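Local coordinates for protein SAM-dependent methyltransferase (Thiobacillus denitrificans, PDB 5EPE) that binds S-adenosyl-L-homocysteine and is probably a methyltransferase that uses S-adenosylmethionine as methyl donor, at residues Leu146-Cys156 and Arg229-Leu238. Sequence-based numbering, arbitrary orientation.
Sequences LPTTEAVAKAC and RYATNTREYL
V152 brings its CG1 methyl to the Y237 ring obliquely, an off-centre CH-pi contact with CG1 4.1 Å from the ring centroid. That methyl stands anti to the backbone N (chi1 171°), which turns it to the tyrosine, while CG2 lies 3.7 Å from OD1 of N233. P147 packs against the same ring, its CA 3.7 Å from Y237 CD1, and the carbonyl O of L146 sits at the ring edge. One turn on, A155 presses CB against the N233 amide, 3.5 Å from CG. The amide is steadied from its own helix: ND2 donates to R229 O, on a lone pair in the carbonyl plane. R229, bent at chi2 and chi3, reaches A155 O with NH2 at 2.7 Å, a weak bond; the same NH2 makes a nearly straight, in-plane bond to T234 OG1 (172°), and NH1 is salt-bridged to E226. A leucine in place of R229 would probably leave A155 O and T234 OG1 without this shared donor and the two helices less firmly tied. Just beyond A155, C156 sets SG against the backbone of N233 and T234, with CB 4.1 Å from L238 CD2. Here helix 150-155, T149 at its N-cap, crosses 229-237, the C-terminal part of helix 216-237, with the axes of these two segments at 96°, joining elements that follow strand 134-143 and precede antiparallel strand 238-247 in a Rossmann-like class I methyltransferase fold.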
loop_
_atom_site.group_PDB
_atom_site.type_symbol
_atom_site.label_atom_id
_atom_site.label_comp_id
_atom_site.label_asym_id
_atom_site.label_seq_id
_atom_site.Cartn_x
_atom_site.Cartn_y
_atom_site.Cartn_z
ATOM N N LEU A 146 -3.200 10.637 13.213
ATOM C CA LEU A 146 -3.151 11.717 12.300
ATOM C C LEU A 146 -4.358 11.638 11.375
ATOM O O LEU A 146 -4.595 10.599 10.810
ATOM C CB LEU A 146 -1.829 11.653 11.529
ATOM C CG LEU A 146 -1.342 12.967 10.983
ATOM C CD1 LEU A 146 -1.018 13.966 12.106
ATOM C CD2 LEU A 146 -0.107 12.696 10.158
ATOM N N PRO A 147 -5.154 12.702 11.280
ATOM C CA PRO A 147 -6.277 12.602 10.362
ATOM C C PRO A 147 -5.744 12.508 8.950
ATOM O O PRO A 147 -4.644 12.989 8.654
ATOM C CB PRO A 147 -7.076 13.893 10.555
ATOM C CG PRO A 147 -6.460 14.587 11.706
ATOM C CD PRO A 147 -5.122 13.965 12.016
ATOM N N THR A 148 -6.527 11.825 8.132
ATOM C CA THR A 148 -6.203 11.529 6.763
ATOM C C THR A 148 -6.552 12.729 5.881
ATOM O O THR A 148 -5.987 12.883 4.797
ATOM C CB THR A 148 -6.973 10.239 6.387
ATOM O OG1 THR A 148 -8.303 10.289 6.975
ATOM C CG2 THR A 148 -6.212 9.012 6.983
ATOM N N THR A 149 -7.460 13.589 6.364
ATOM C CA THR A 149 -7.856 14.822 5.666
ATOM C C THR A 149 -8.067 15.994 6.635
ATOM O O THR A 149 -8.469 15.772 7.790
ATOM C CB THR A 149 -9.211 14.661 4.898
ATOM O OG1 THR A 149 -10.265 14.379 5.837
ATOM C CG2 THR A 149 -9.152 13.559 3.869
ATOM N N GLU A 150 -7.860 17.220 6.113
ATOM C CA GLU A 150 -8.165 18.486 6.824
ATOM C C GLU A 150 -9.648 18.532 7.322
ATOM O O GLU A 150 -9.923 19.105 8.392
ATOM C CB GLU A 150 -7.842 19.750 5.968
ATOM C CG GLU A 150 -6.373 19.924 5.465
ATOM C CD GLU A 150 -5.342 20.439 6.524
ATOM O OE1 GLU A 150 -5.610 21.464 7.184
ATOM O OE2 GLU A 150 -4.235 19.863 6.686
ATOM N N ALA A 151 -10.570 17.909 6.575
ATOM C CA ALA A 151 -11.988 17.852 6.967
ATOM C C ALA A 151 -12.204 17.159 8.304
ATOM O O ALA A 151 -13.026 17.583 9.104
ATOM C CB ALA A 151 -12.833 17.182 5.881
ATOM N N VAL A 152 -11.474 16.088 8.567
ATOM C CA VAL A 152 -11.548 15.452 9.925
ATOM C C VAL A 152 -11.116 16.491 11.034
ATOM O O VAL A 152 -11.741 16.598 12.126
ATOM C CB VAL A 152 -10.669 14.155 10.029
ATOM C CG1 VAL A 152 -10.594 13.671 11.492
ATOM C CG2 VAL A 152 -11.138 13.058 9.050
ATOM N N ALA A 153 -10.069 17.262 10.711
ATOM C CA ALA A 153 -9.574 18.343 11.606
ATOM C C ALA A 153 -10.661 19.392 11.896
ATOM O O ALA A 153 -10.935 19.704 13.074
ATOM C CB ALA A 153 -8.311 18.984 11.059
ATOM N N LYS A 154 -11.327 19.862 10.850
ATOM C CA LYS A 154 -12.440 20.809 11.008
ATOM C C LYS A 154 -13.681 20.204 11.722
ATOM O O LYS A 154 -14.438 20.913 12.379
ATOM C CB LYS A 154 -12.834 21.370 9.654
ATOM C CG LYS A 154 -11.716 22.155 8.961
ATOM C CD LYS A 154 -12.270 22.725 7.662
ATOM C CE LYS A 154 -11.179 23.255 6.748
ATOM N NZ LYS A 154 -10.400 24.318 7.434
ATOM N N ALA A 155 -13.862 18.891 11.609
ATOM C CA ALA A 155 -14.906 18.209 12.350
ATOM C C ALA A 155 -14.532 17.967 13.822
ATOM O O ALA A 155 -15.392 17.585 14.602
ATOM C CB ALA A 155 -15.238 16.890 11.675
ATOM N N CYS A 156 -13.242 18.135 14.161
ATOM C CA CYS A 156 -12.702 18.091 15.538
ATOM C C CYS A 156 -12.475 19.523 16.132
ATOM O O CYS A 156 -11.726 19.684 17.083
ATOM C CB CYS A 156 -11.368 17.280 15.552
ATOM S SG CYS A 156 -11.464 15.474 15.210
ATOM N N ARG A 229 -20.986 12.147 13.763
ATOM C CA ARG A 229 -19.840 13.032 13.624
ATOM C C ARG A 229 -18.750 12.662 14.648
ATOM O O ARG A 229 -17.561 12.557 14.303
ATOM C CB ARG A 229 -20.204 14.525 13.854
ATOM C CG ARG A 229 -19.029 15.509 13.577
ATOM C CD ARG A 229 -18.840 16.808 14.429
ATOM N NE ARG A 229 -18.898 16.585 15.872
ATOM C CZ ARG A 229 -17.916 16.087 16.649
ATOM N NH1 ARG A 229 -18.151 15.880 17.960
ATOM N NH2 ARG A 229 -16.702 15.788 16.144
ATOM N N TYR A 230 -19.159 12.581 15.917
ATOM C CA TYR A 230 -18.262 12.218 17.015
ATOM C C TYR A 230 -17.563 10.860 16.739
ATOM O O TYR A 230 -16.353 10.747 16.858
ATOM C CB TYR A 230 -19.047 12.193 18.362
ATOM C CG TYR A 230 -18.303 11.498 19.425
ATOM C CD1 TYR A 230 -17.165 12.077 19.967
ATOM C CD2 TYR A 230 -18.691 10.235 19.867
ATOM C CE1 TYR A 230 -16.415 11.412 20.902
ATOM C CE2 TYR A 230 -17.973 9.572 20.837
ATOM C CZ TYR A 230 -16.837 10.171 21.384
ATOM O OH TYR A 230 -16.053 9.530 22.325
ATOM N N ALA A 231 -18.329 9.832 16.382
ATOM C CA ALA A 231 -17.772 8.499 16.174
ATOM C C ALA A 231 -16.801 8.448 14.963
ATOM O O ALA A 231 -15.805 7.768 15.007
ATOM C CB ALA A 231 -18.888 7.496 15.992
ATOM N N THR A 232 -17.139 9.146 13.897
ATOM C CA THR A 232 -16.327 9.179 12.687
ATOM C C THR A 232 -15.020 9.963 12.880
ATOM O O THR A 232 -13.964 9.559 12.381
ATOM C CB THR A 232 -17.154 9.788 11.512
ATOM O OG1 THR A 232 -18.321 8.984 11.311
ATOM C CG2 THR A 232 -16.364 9.913 10.180
ATOM N N ASN A 233 -15.106 11.084 13.591
ATOM C CA ASN A 233 -14.003 12.056 13.677
ATOM C C ASN A 233 -13.334 12.003 15.069
ATOM O O ASN A 233 -12.306 11.378 15.240
ATOM C CB ASN A 233 -14.542 13.442 13.297
ATOM C CG ASN A 233 -15.104 13.446 11.874
ATOM O OD1 ASN A 233 -14.367 13.257 10.942
ATOM N ND2 ASN A 233 -16.382 13.525 11.730
ATOM N N THR A 234 -13.965 12.523 16.083
ATOM C CA THR A 234 -13.315 12.702 17.344
ATOM C C THR A 234 -12.848 11.387 17.940
ATOM O O THR A 234 -11.697 11.311 18.440
ATOM C CB THR A 234 -14.283 13.403 18.284
ATOM O OG1 THR A 234 -14.715 14.598 17.620
ATOM C CG2 THR A 234 -13.701 13.733 19.638
ATOM N N ARG A 235 -13.740 10.385 18.010
ATOM C CA ARG A 235 -13.452 9.212 18.840
ATOM C C ARG A 235 -12.169 8.498 18.429
ATOM O O ARG A 235 -11.437 8.007 19.257
ATOM C CB ARG A 235 -14.648 8.259 18.837
ATOM C CG ARG A 235 -14.610 7.250 19.946
ATOM C CD ARG A 235 -15.859 6.386 19.975
ATOM N NE ARG A 235 -15.957 5.703 21.259
ATOM C CZ ARG A 235 -15.367 4.549 21.559
ATOM N NH1 ARG A 235 -14.738 3.865 20.663
ATOM N NH2 ARG A 235 -15.440 4.065 22.837
ATOM N N GLU A 236 -11.894 8.430 17.138
ATOM C CA GLU A 236 -10.732 7.774 16.613
ATOM C C GLU A 236 -9.485 8.658 16.520
ATOM O O GLU A 236 -8.404 8.185 16.698
ATOM C CB GLU A 236 -11.101 7.215 15.219
ATOM C CG GLU A 236 -12.057 5.972 15.324
ATOM C CD GLU A 236 -11.363 4.816 16.051
ATOM O OE1 GLU A 236 -10.188 4.548 15.711
ATOM O OE2 GLU A 236 -11.896 4.217 17.022
ATOM N N TYR A 237 -9.664 9.945 16.260
ATOM C CA TYR A 237 -8.556 10.828 15.915
ATOM C C TYR A 237 -8.112 11.816 16.991
ATOM O O TYR A 237 -6.929 12.206 16.984
ATOM C CB TYR A 237 -8.944 11.624 14.656
ATOM C CG TYR A 237 -9.041 10.754 13.477
ATOM C CD1 TYR A 237 -7.892 10.313 12.806
ATOM C CD2 TYR A 237 -10.304 10.334 13.005
ATOM C CE1 TYR A 237 -7.973 9.476 11.700
ATOM C CE2 TYR A 237 -10.409 9.479 11.919
ATOM C CZ TYR A 237 -9.251 9.080 11.264
ATOM O OH TYR A 237 -9.363 8.288 10.171
ATOM N N LEU A 238 -9.027 12.224 17.874
ATOM C CA LEU A 238 -8.692 13.306 18.775
ATOM C C LEU A 238 -8.272 12.783 20.146
ATOM O O LEU A 238 -9.048 12.095 20.820
ATOM C CB LEU A 238 -9.802 14.353 18.903
ATOM C CG LEU A 238 -9.394 15.759 19.468
ATOM C CD1 LEU A 238 -8.297 16.487 18.672
ATOM C CD2 LEU A 238 -10.633 16.699 19.561
#